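Local coordinates for protein NADP-dependent alcohol dehydrogenase (Entamoeba histolytica, PDB 2OUI) that probably catalyses the NADP-dependent, reversible interconversion of alcohols with aldehydes or ketones, as a zinc-containing tetrameric dehydrogenase, at residues Ala145-Asp150 with Lys346-Ile351; Asp150-Gly155 with Gly312-Ser317; Met181-Ala186 with Ile194-Ser199; Leu208-Thr213 with Ser317-His322. The protein carries 1 engineered substitution. All coordinates share one frame; numbering follows the deposited sequence.

Interaction 1: residues Ala145-Asp150 with Lys346-Ile351. With ZN (zinc ion), chain E.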
# COMPACT_ATOMS: atom_id res chain seq x y z
N ALA A 145 27.30 -3.27 -15.97
CA ALA A 145 26.95 -3.00 -14.58
C ALA A 145 26.84 -1.51 -14.26
O ALA A 145 26.08 -1.13 -13.35
CB ALA A 145 27.95 -3.66 -13.64
N VAL A 146 27.59 -0.66 -14.97
CA VAL A 146 27.56 0.78 -14.68
C VAL A 146 26.19 1.40 -15.02
O VAL A 146 25.82 2.48 -14.50
CB VAL A 146 28.73 1.56 -15.34
CG1 VAL A 146 28.54 1.69 -16.85
CG2 VAL A 146 28.88 2.92 -14.67
N MET A 147 25.43 0.70 -15.86
CA MET A 147 24.05 1.12 -16.16
C MET A 147 23.11 0.93 -14.99
O MET A 147 22.05 1.55 -14.94
CB MET A 147 23.51 0.35 -17.37
CG MET A 147 24.31 0.53 -18.66
SD MET A 147 24.34 2.22 -19.29
CE MET A 147 25.94 2.79 -18.77
N LEU A 148 23.48 0.06 -14.05
CA LEU A 148 22.72 -0.13 -12.79
C LEU A 148 22.70 1.09 -11.86
O LEU A 148 21.74 1.31 -11.16
CB LEU A 148 23.23 -1.36 -12.03
CG LEU A 148 23.06 -2.73 -12.70
CD1 LEU A 148 23.89 -3.80 -12.00
CD2 LEU A 148 21.57 -3.13 -12.78
N SER A 149 23.78 1.88 -11.86
CA SER A 149 24.01 2.92 -10.86
C SER A 149 22.92 3.97 -10.84
O SER A 149 22.55 4.46 -9.78
CB SER A 149 25.33 3.65 -11.19
OG SER A 149 26.41 2.73 -11.17
N ASP A 150 22.41 4.27 -12.04
CA ASP A 150 21.50 5.39 -12.26
C ASP A 150 20.46 5.00 -13.32
O ASP A 150 19.27 5.14 -13.07
CB ASP A 150 22.32 6.62 -12.67
CG ASP A 150 21.51 7.93 -12.72
OD1 ASP A 150 20.32 7.95 -12.28
OD2 ASP A 150 22.08 8.93 -13.22
N LYS A 346 23.88 6.03 -24.51
CA LYS A 346 24.73 6.18 -23.32
C LYS A 346 26.19 5.83 -23.65
O LYS A 346 26.44 4.78 -24.21
CB LYS A 346 24.16 5.27 -22.23
CG LYS A 346 24.63 5.55 -20.84
CD LYS A 346 23.96 6.76 -20.24
CE LYS A 346 24.44 6.86 -18.81
NZ LYS A 346 23.87 8.02 -18.08
N PRO A 347 27.14 6.74 -23.37
CA PRO A 347 28.55 6.39 -23.48
C PRO A 347 29.07 5.75 -22.19
O PRO A 347 28.52 5.96 -21.10
CB PRO A 347 29.24 7.75 -23.68
CG PRO A 347 28.14 8.81 -23.60
CD PRO A 347 26.96 8.15 -22.95
N VAL A 348 30.11 4.95 -22.34
CA VAL A 348 30.81 4.40 -21.18
C VAL A 348 32.30 4.55 -21.38
O VAL A 348 32.81 4.49 -22.50
CB VAL A 348 30.49 2.92 -20.87
CG1 VAL A 348 29.12 2.78 -20.29
CG2 VAL A 348 30.67 2.03 -22.10
N VAL A 349 33.00 4.77 -20.28
CA VAL A 349 34.44 4.92 -20.30
C VAL A 349 35.02 3.81 -19.44
O VAL A 349 34.61 3.65 -18.31
CB VAL A 349 34.86 6.27 -19.70
CG1 VAL A 349 36.39 6.41 -19.67
CG2 VAL A 349 34.25 7.43 -20.51
N ARG A 350 35.99 3.07 -19.97
CA ARG A 350 36.66 2.02 -19.23
C ARG A 350 38.04 2.53 -18.82
O ARG A 350 38.74 3.16 -19.61
CB ARG A 350 36.75 0.75 -20.09
CG ARG A 350 37.17 -0.54 -19.36
CD ARG A 350 36.11 -1.11 -18.36
NE ARG A 350 36.50 -2.46 -17.92
CZ ARG A 350 37.46 -2.74 -17.04
NH1 ARG A 350 38.16 -1.77 -16.44
NH2 ARG A 350 37.74 -4.00 -16.76
N ILE A 351 38.41 2.27 -17.56
CA ILE A 351 39.70 2.67 -17.01
C ILE A 351 40.42 1.43 -16.48
O ILE A 351 39.84 0.63 -15.75
CB ILE A 351 39.56 3.70 -15.85
CG1 ILE A 351 38.79 4.96 -16.27
CG2 ILE A 351 40.94 4.12 -15.33
CD1 ILE A 351 37.30 4.87 -16.04
ZN ZN E . 22.20 10.76 -13.50
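Met147 and the strand residue Val348 meet at the tightest point of this contact, where Met147 CE lies 3.5 Å from Val348 CG1. The same valine methyl touches Val146 CG1 at 3.7 Å, so one branch of Val348 serves both Val146 and Met147, the middle residues of a type I beta turn from Ala145 to Leu148. Val348 is modelled in two conformers, and these distances hold for one of them. Met147 CG stands anti to the carbonyl carbon (chi1 -60°), and further bends in the chain fold the thioether down to the strand. There SD passes alongside Lys346, 3.7 Å from its CG, the two chains running in opposite directions. Beyond CG the lysine leaves the apolar patch for polar partners: its ammonium group has a hydrogen bond with Pro36 O and a salt bridge with Glu60. The looser, solvent side is at partly exposed Arg350, which does not touch segment 145-150 and pairs with Glu356. The contact thus joins the start of helix 148-161 to a catalytic-domain strand through hydrocarbon and sulfur alone, and Lys346 NZ, 5.3 Å from the zinc-bound Asp150 OD2, may modestly influence the electrostatics around the metal site.

Interaction 2: residues Asp150-Gly155 with Gly312-Ser317. With ZN (zinc ion), chain E.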
# COMPACT_ATOMS: atom_id res chain seq x y z
N ASP A 150 22.41 4.27 -12.04
CA ASP A 150 21.50 5.39 -12.26
C ASP A 150 20.46 5.00 -13.32
O ASP A 150 19.27 5.14 -13.07
CB ASP A 150 22.32 6.62 -12.67
CG ASP A 150 21.51 7.93 -12.72
OD1 ASP A 150 20.32 7.95 -12.28
OD2 ASP A 150 22.08 8.93 -13.22
N MET A 151 20.88 4.47 -14.47
CA MET A 151 19.90 4.30 -15.57
C MET A 151 18.83 3.25 -15.26
O MET A 151 17.63 3.54 -15.34
CB MET A 151 20.56 4.00 -16.91
CG MET A 151 21.56 5.09 -17.37
SD MET A 151 20.76 6.68 -17.70
CE MET A 151 20.94 7.56 -16.15
N VAL A 152 19.25 2.06 -14.89
CA VAL A 152 18.28 1.00 -14.56
C VAL A 152 17.45 1.38 -13.33
O VAL A 152 16.22 1.28 -13.37
CB VAL A 152 18.95 -0.31 -14.30
CG1 VAL A 152 17.89 -1.34 -13.90
CG2 VAL A 152 19.72 -0.76 -15.56
N THR A 153 18.12 1.81 -12.26
CA THR A 153 17.42 2.13 -11.02
C THR A 153 16.44 3.29 -11.15
O THR A 153 15.31 3.21 -10.67
CB THR A 153 18.36 2.28 -9.80
OG1 THR A 153 17.56 2.59 -8.65
CG2 THR A 153 19.41 3.38 -10.03
N THR A 154 16.83 4.35 -11.86
CA THR A 154 15.92 5.49 -12.05
C THR A 154 14.78 5.13 -13.00
O THR A 154 13.63 5.44 -12.72
CB THR A 154 16.69 6.71 -12.58
OG1 THR A 154 17.75 7.00 -11.64
CG2 THR A 154 15.76 7.92 -12.70
N GLY A 155 15.11 4.47 -14.11
CA GLY A 155 14.09 4.02 -15.06
C GLY A 155 13.07 3.11 -14.40
O GLY A 155 11.85 3.35 -14.52
N GLY A 312 19.72 -13.32 -16.72
CA GLY A 312 19.45 -13.24 -18.17
C GLY A 312 18.13 -12.58 -18.51
O GLY A 312 17.61 -12.72 -19.62
N LYS A 313 17.59 -11.86 -17.53
CA LYS A 313 16.27 -11.21 -17.63
C LYS A 313 16.33 -9.71 -17.91
O LYS A 313 15.28 -9.05 -18.04
CB LYS A 313 15.48 -11.48 -16.35
CG LYS A 313 15.26 -12.96 -16.11
CD LYS A 313 14.33 -13.20 -14.94
CE LYS A 313 14.02 -14.68 -14.85
NZ LYS A 313 13.00 -14.95 -13.77
N LEU A 314 17.52 -9.16 -17.98
CA LEU A 314 17.71 -7.75 -18.33
C LEU A 314 19.04 -7.58 -19.05
O LEU A 314 20.06 -8.00 -18.53
CB LEU A 314 17.69 -6.86 -17.09
CG LEU A 314 17.91 -5.35 -17.31
CD1 LEU A 314 16.78 -4.72 -18.16
CD2 LEU A 314 18.03 -4.60 -15.97
N ASP A 315 19.01 -6.96 -20.23
CA ASP A 315 20.21 -6.73 -21.02
C ASP A 315 20.43 -5.23 -21.13
O ASP A 315 19.70 -4.54 -21.85
CB ASP A 315 20.07 -7.40 -22.40
CG ASP A 315 21.22 -7.05 -23.35
OD1 ASP A 315 22.25 -6.53 -22.89
OD2 ASP A 315 21.07 -7.31 -24.56
N THR A 316 21.41 -4.72 -20.39
CA THR A 316 21.68 -3.29 -20.37
C THR A 316 22.69 -2.87 -21.45
O THR A 316 22.96 -1.69 -21.62
CB THR A 316 22.25 -2.83 -19.00
OG1 THR A 316 23.48 -3.50 -18.74
CG2 THR A 316 21.29 -3.12 -17.88
N SER A 317 23.26 -3.85 -22.15
CA SER A 317 24.25 -3.54 -23.18
C SER A 317 23.67 -2.73 -24.34
O SER A 317 24.39 -1.96 -24.97
CB SER A 317 24.94 -4.81 -23.71
OG SER A 317 24.05 -5.55 -24.53
ZN ZN E . 22.20 10.76 -13.50
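The contact of Val152 with Leu314 and Thr316 is a small, buried apolar one, made where helix 148-161 passes the loop between helix 298-310 and strand 320-325. Val152 sends one branch to each partner. With CG1 anti to the backbone N (chi1 177°), that methyl faces Leu314 CD2 tip to tip at 3.9 Å, while CG2 turns to Thr316 CG2 at 3.7 Å, the two side chains crossing at about a right angle. Thr316 presents only its methyl to the helix; its hydroxyl is engaged by the carbonyl oxygen of Asp144. Leu305 also packs against Val152, and Leu308 and Ile309 back the two loop residues, so helix 298-310 lines the same apolar patch. The loop owes its course to two local motifs. Gly312, with positive phi, closes the preceding helix in a Schellman motif, and Asp315 forms an Asx turn in which OD1 accepts from Ser317 N at 3.0 Å. That donor arrives from above the carboxylate plane, 41° out of it, whereas Ser317 OG reaches the syn lone pair of Asp315 OD1 at 2.6 Å. Two bonds on one oxygen should hold the carboxylate firmly and may help to fix the bend through Thr316. On the helix, Asp150 begins the segment as a zinc ligand, and the valine two residues later sits well away from the metal. Near the start of the loop, Lys313 leaves the contact altogether: its NZ is hydrogen-bonded to the carbonyl oxygens of Gly192 and Gly211 of the second subunit.

Interaction 3: residues Met181-Ala186 with Ile194-Ser199. With EDO (1,2-ethanediol), chain J.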
# COMPACT_ATOMS: atom_id res chain seq x y z
N MET A 181 14.78 2.36 -19.82
CA MET A 181 14.76 1.52 -18.62
C MET A 181 13.39 1.58 -17.95
O MET A 181 13.00 0.62 -17.31
CB MET A 181 15.91 1.83 -17.66
CG MET A 181 17.29 1.33 -18.18
SD MET A 181 17.26 -0.48 -18.35
CE MET A 181 17.06 -0.76 -20.11
N SER A 182 12.65 2.68 -18.16
CA SER A 182 11.24 2.74 -17.69
C SER A 182 10.32 1.83 -18.51
O SER A 182 9.37 1.26 -17.97
CB SER A 182 10.70 4.17 -17.75
OG SER A 182 11.31 4.99 -16.76
N VAL A 183 10.59 1.73 -19.82
CA VAL A 183 9.96 0.73 -20.65
C VAL A 183 10.29 -0.66 -20.14
O VAL A 183 9.39 -1.50 -19.99
CB VAL A 183 10.32 0.89 -22.16
CG1 VAL A 183 9.78 -0.29 -22.97
CG2 VAL A 183 9.74 2.21 -22.72
N ALA A 184 11.57 -0.93 -19.92
CA ALA A 184 11.96 -2.26 -19.42
C ALA A 184 11.34 -2.52 -18.03
O ALA A 184 10.83 -3.62 -17.78
CB ALA A 184 13.49 -2.42 -19.43
N GLY A 185 11.34 -1.51 -17.16
CA GLY A 185 10.74 -1.60 -15.83
C GLY A 185 9.24 -1.90 -15.90
O GLY A 185 8.75 -2.80 -15.22
N ALA A 186 8.51 -1.13 -16.72
CA ALA A 186 7.08 -1.37 -16.92
C ALA A 186 6.80 -2.79 -17.41
O ALA A 186 5.87 -3.44 -16.95
CB ALA A 186 6.48 -0.33 -17.90
N ILE A 194 2.45 -1.06 -24.21
CA ILE A 194 3.30 0.04 -23.73
C ILE A 194 3.56 1.02 -24.88
O ILE A 194 4.18 0.65 -25.88
CB ILE A 194 4.67 -0.46 -23.12
CG1 ILE A 194 4.45 -1.36 -21.91
CG2 ILE A 194 5.52 0.72 -22.68
CD1 ILE A 194 5.72 -2.16 -21.51
N PHE A 195 3.06 2.25 -24.74
CA PHE A 195 3.36 3.33 -25.69
C PHE A 195 4.65 4.00 -25.24
O PHE A 195 4.81 4.27 -24.06
CB PHE A 195 2.26 4.40 -25.68
CG PHE A 195 0.92 3.89 -26.14
CD1 PHE A 195 0.00 3.38 -25.22
CD2 PHE A 195 0.59 3.94 -27.47
CE1 PHE A 195 -1.24 2.91 -25.67
CE2 PHE A 195 -0.65 3.48 -27.93
CZ PHE A 195 -1.57 2.97 -27.01
N ALA A 196 5.53 4.27 -26.18
CA ALA A 196 6.82 4.92 -25.88
C ALA A 196 6.88 6.18 -26.74
O ALA A 196 6.93 6.11 -27.97
CB ALA A 196 7.99 3.98 -26.22
N VAL A 197 6.85 7.34 -26.08
CA VAL A 197 6.84 8.61 -26.78
C VAL A 197 8.29 9.08 -26.91
O VAL A 197 8.96 9.40 -25.92
CB VAL A 197 6.02 9.66 -26.00
CG1 VAL A 197 6.08 11.01 -26.70
CG2 VAL A 197 4.57 9.17 -25.84
N GLY A 198 8.78 9.08 -28.14
CA GLY A 198 10.13 9.57 -28.42
C GLY A 198 10.23 9.87 -29.90
O GLY A 198 9.34 9.52 -30.70
N SER A 199 11.32 10.52 -30.29
CA SER A 199 11.50 10.86 -31.70
C SER A 199 12.91 10.60 -32.24
O SER A 199 13.09 10.52 -33.46
CB SER A 199 11.04 12.29 -31.96
OG SER A 199 11.58 13.16 -30.98
C1 EDO J . 14.30 10.23 -27.78
O1 EDO J . 13.35 10.97 -28.55
C2 EDO J . 14.12 10.59 -26.31
O2 EDO J . 12.73 10.88 -26.06
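Val183 and Ala186 of helix 177-188 rest on Ile194 and Ala196 of strand 194-197, a helix-on-sheet contact within the first beta-alpha-beta unit of the Rossmann fold. Ile194 has the broadest part in it. Its CD1 reaches the helix between two neighbours, 4.1 Å from Ala186 CB and 4.0 Å from the backbone oxygen Val183 O, while its CG2 faces Val183 CG1 at 4.4 Å. With CG1 anti to its carbonyl carbon (chi1 -61°), Ile194 extends its longer branch to the helix. The other valine methyl, Val183 CG2, lies 4.3 Å from Ala196 CB. These spacings describe ordinary, rather open van der Waals packing. The segment axes are 9.9 Å apart and nearly antiparallel, at 173°, as expected when a right-handed crossover brings the chain back to lay the second strand parallel to the first. Around this shell, Val172 of strand 170-173 supports Val183, and Phe195 points to the other face of the sheet, where Ala230 of helix 223-230 meets it. Backbone bonds from Ile194 and Ala196 to Asp214 keep the strand in line, and Lys313 of the second subunit packs on Ile194. Beyond the strand the chain turns at Gly198 into the region that, in related dinucleotide-binding domains, lies near the adenosine ribose of the cofactor. An ethanediol molecule, probably from the crystallisation liquor, sits there: Ser199 N donates to its O1 at 2.7 Å in an almost straight bond of 171°.

Interaction 4: residues Leu208-Thr213 with Ser317-His322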
# COMPACT_ATOMS: atom_id res chain seq x y z
N LEU A 208 11.31 -0.77 -28.61
CA LEU A 208 10.63 -1.99 -29.05
C LEU A 208 11.37 -3.25 -28.58
O LEU A 208 10.75 -4.29 -28.35
CB LEU A 208 10.43 -2.01 -30.58
CG LEU A 208 9.41 -1.01 -31.14
CD1 LEU A 208 9.30 -1.10 -32.68
CD2 LEU A 208 8.06 -1.25 -30.53
N GLU A 209 12.68 -3.17 -28.41
CA GLU A 209 13.41 -4.34 -27.92
C GLU A 209 13.26 -4.58 -26.41
O GLU A 209 13.55 -5.66 -25.92
CB GLU A 209 14.90 -4.28 -28.29
CG GLU A 209 15.13 -4.32 -29.80
CD GLU A 209 16.60 -4.49 -30.19
OE1 GLU A 209 17.46 -4.69 -29.30
OE2 GLU A 209 16.90 -4.43 -31.41
N TYR A 210 12.78 -3.57 -25.68
CA TYR A 210 12.68 -3.68 -24.22
C TYR A 210 11.25 -3.90 -23.74
O TYR A 210 10.97 -3.86 -22.53
CB TYR A 210 13.23 -2.41 -23.59
CG TYR A 210 14.74 -2.43 -23.38
CD1 TYR A 210 15.35 -3.44 -22.61
CD2 TYR A 210 15.53 -1.39 -23.86
CE1 TYR A 210 16.75 -3.44 -22.39
CE2 TYR A 210 16.90 -1.36 -23.64
CZ TYR A 210 17.51 -2.37 -22.92
OH TYR A 210 18.86 -2.27 -22.72
N GLY A 211 10.34 -4.07 -24.70
CA GLY A 211 8.95 -4.37 -24.38
C GLY A 211 7.94 -3.32 -24.78
O GLY A 211 6.75 -3.53 -24.56
N ALA A 212 8.38 -2.19 -25.36
CA ALA A 212 7.38 -1.26 -25.97
C ALA A 212 6.59 -1.98 -27.05
O ALA A 212 7.13 -2.81 -27.79
CB ALA A 212 8.05 -0.03 -26.60
N THR A 213 5.32 -1.60 -27.22
CA THR A 213 4.51 -2.16 -28.30
C THR A 213 4.15 -1.12 -29.35
O THR A 213 3.82 -1.48 -30.49
CB THR A 213 3.19 -2.80 -27.76
OG1 THR A 213 2.48 -1.83 -27.00
CG2 THR A 213 3.48 -3.97 -26.84
N SER A 317 23.26 -3.85 -22.15
CA SER A 317 24.25 -3.54 -23.18
C SER A 317 23.67 -2.73 -24.34
O SER A 317 24.39 -1.96 -24.97
CB SER A 317 24.94 -4.81 -23.71
OG SER A 317 24.05 -5.55 -24.53
N LYS A 318 22.36 -2.90 -24.61
CA LYS A 318 21.69 -2.15 -25.69
C LYS A 318 21.71 -0.64 -25.47
O LYS A 318 21.44 0.11 -26.39
CB LYS A 318 20.22 -2.57 -25.81
CG LYS A 318 19.97 -4.00 -26.25
CD LYS A 318 18.43 -4.21 -26.21
CE LYS A 318 18.02 -5.59 -25.72
NZ LYS A 318 18.31 -6.59 -26.78
N LEU A 319 21.98 -0.21 -24.24
CA LEU A 319 22.05 1.21 -23.91
C LEU A 319 23.36 1.84 -24.34
O LEU A 319 23.46 3.05 -24.47
CB LEU A 319 21.92 1.43 -22.40
CG LEU A 319 20.59 1.03 -21.74
CD1 LEU A 319 20.65 1.21 -20.21
CD2 LEU A 319 19.45 1.84 -22.34
N ILE A 320 24.39 1.02 -24.53
CA ILE A 320 25.75 1.53 -24.75
C ILE A 320 25.99 1.78 -26.23
O ILE A 320 26.07 0.84 -27.04
CB ILE A 320 26.79 0.54 -24.21
CG1 ILE A 320 26.59 0.30 -22.70
CG2 ILE A 320 28.23 1.06 -24.48
CD1 ILE A 320 27.41 -0.87 -22.16
N THR A 321 26.17 3.04 -26.59
CA THR A 321 26.38 3.40 -28.00
C THR A 321 27.80 3.86 -28.31
O THR A 321 28.21 3.84 -29.46
CB THR A 321 25.42 4.50 -28.43
OG1 THR A 321 25.48 5.58 -27.48
CG2 THR A 321 23.98 3.95 -28.50
N HIS A 322 28.52 4.30 -27.30
CA HIS A 322 29.85 4.89 -27.47
C HIS A 322 30.74 4.34 -26.37
O HIS A 322 30.35 4.35 -25.20
CB HIS A 322 29.77 6.41 -27.31
CG HIS A 322 29.03 7.11 -28.41
ND1 HIS A 322 27.65 7.13 -28.48
CD2 HIS A 322 29.47 7.84 -29.45
CE1 HIS A 322 27.28 7.83 -29.53
NE2 HIS A 322 28.37 8.26 -30.15
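Lys318 lies along Tyr210 and ends at Glu209. Its CB sits beside the phenol, 3.4 Å from Tyr210 OH. CG stands anti to the carbonyl carbon (chi1 -66°) and carries the chain back past the ring, the lysine and tyrosine running in opposite directions. CD then comes over one face of the Tyr210 ring in a CH-pi contact, 4.2 Å from the ring centroid and offset toward the rim. The same CD is 3.3 Å from Glu209 OE1, so it is held between a carboxylate oxygen and an aromatic face. CE passes on above the ring, 4.2 Å from Tyr210 CE1. A last bend, chi4 -73°, turns NZ to Glu209 OE1 at 3.3 Å, a salt bridge whose hydrogen bond is weak. NZ is too far from the ring for more than a slight cation-pi attraction, and Asp315 offers it a second, long and weak ion pair. Leu319 completes the contact on the buried side, its CG 3.9 Å from Tyr210 OH and the two side chains crossing at about a right angle. The phenol oxygen itself is hydrogen-bonded to the carbonyl of Asp315, which anchors the ring's far end, while Met181 and Ala184 pack against Tyr210 from helix 177-188. Glu209 is exposed, so the charged pair borders solvent and the ring lies deeper. The arrangement bridges the end of helix 201-209, closed at Gly211 by a Schellman motif, and the 3-10 turn before strand 320-325, a junction between the coenzyme and catalytic domains of a medium-chain alcohol dehydrogenase.

Overall arrangement
Interactions 1, 2 and 3 are buried and meet through apolar groups, whereas interaction 4 reaches the surface and adds a salt bridge and an aromatic face to its packing. Interactions 1 and 2 share helix 148-161 and the zinc ligand Asp150, touching through Met147 and Thr316. Interactions 2 and 4 are joined through Ser317 and a phenol-carbonyl bond, tying the loop to the coenzyme domain. Interactions 1 and 4 meet in one sheet, where strands 346-350 and 320-325 pair. Interaction 3 lies in the Rossmann domain about 20 Å, centre to centre, from interaction 1, and its helix 177-188 also touches interactions 2 and 4.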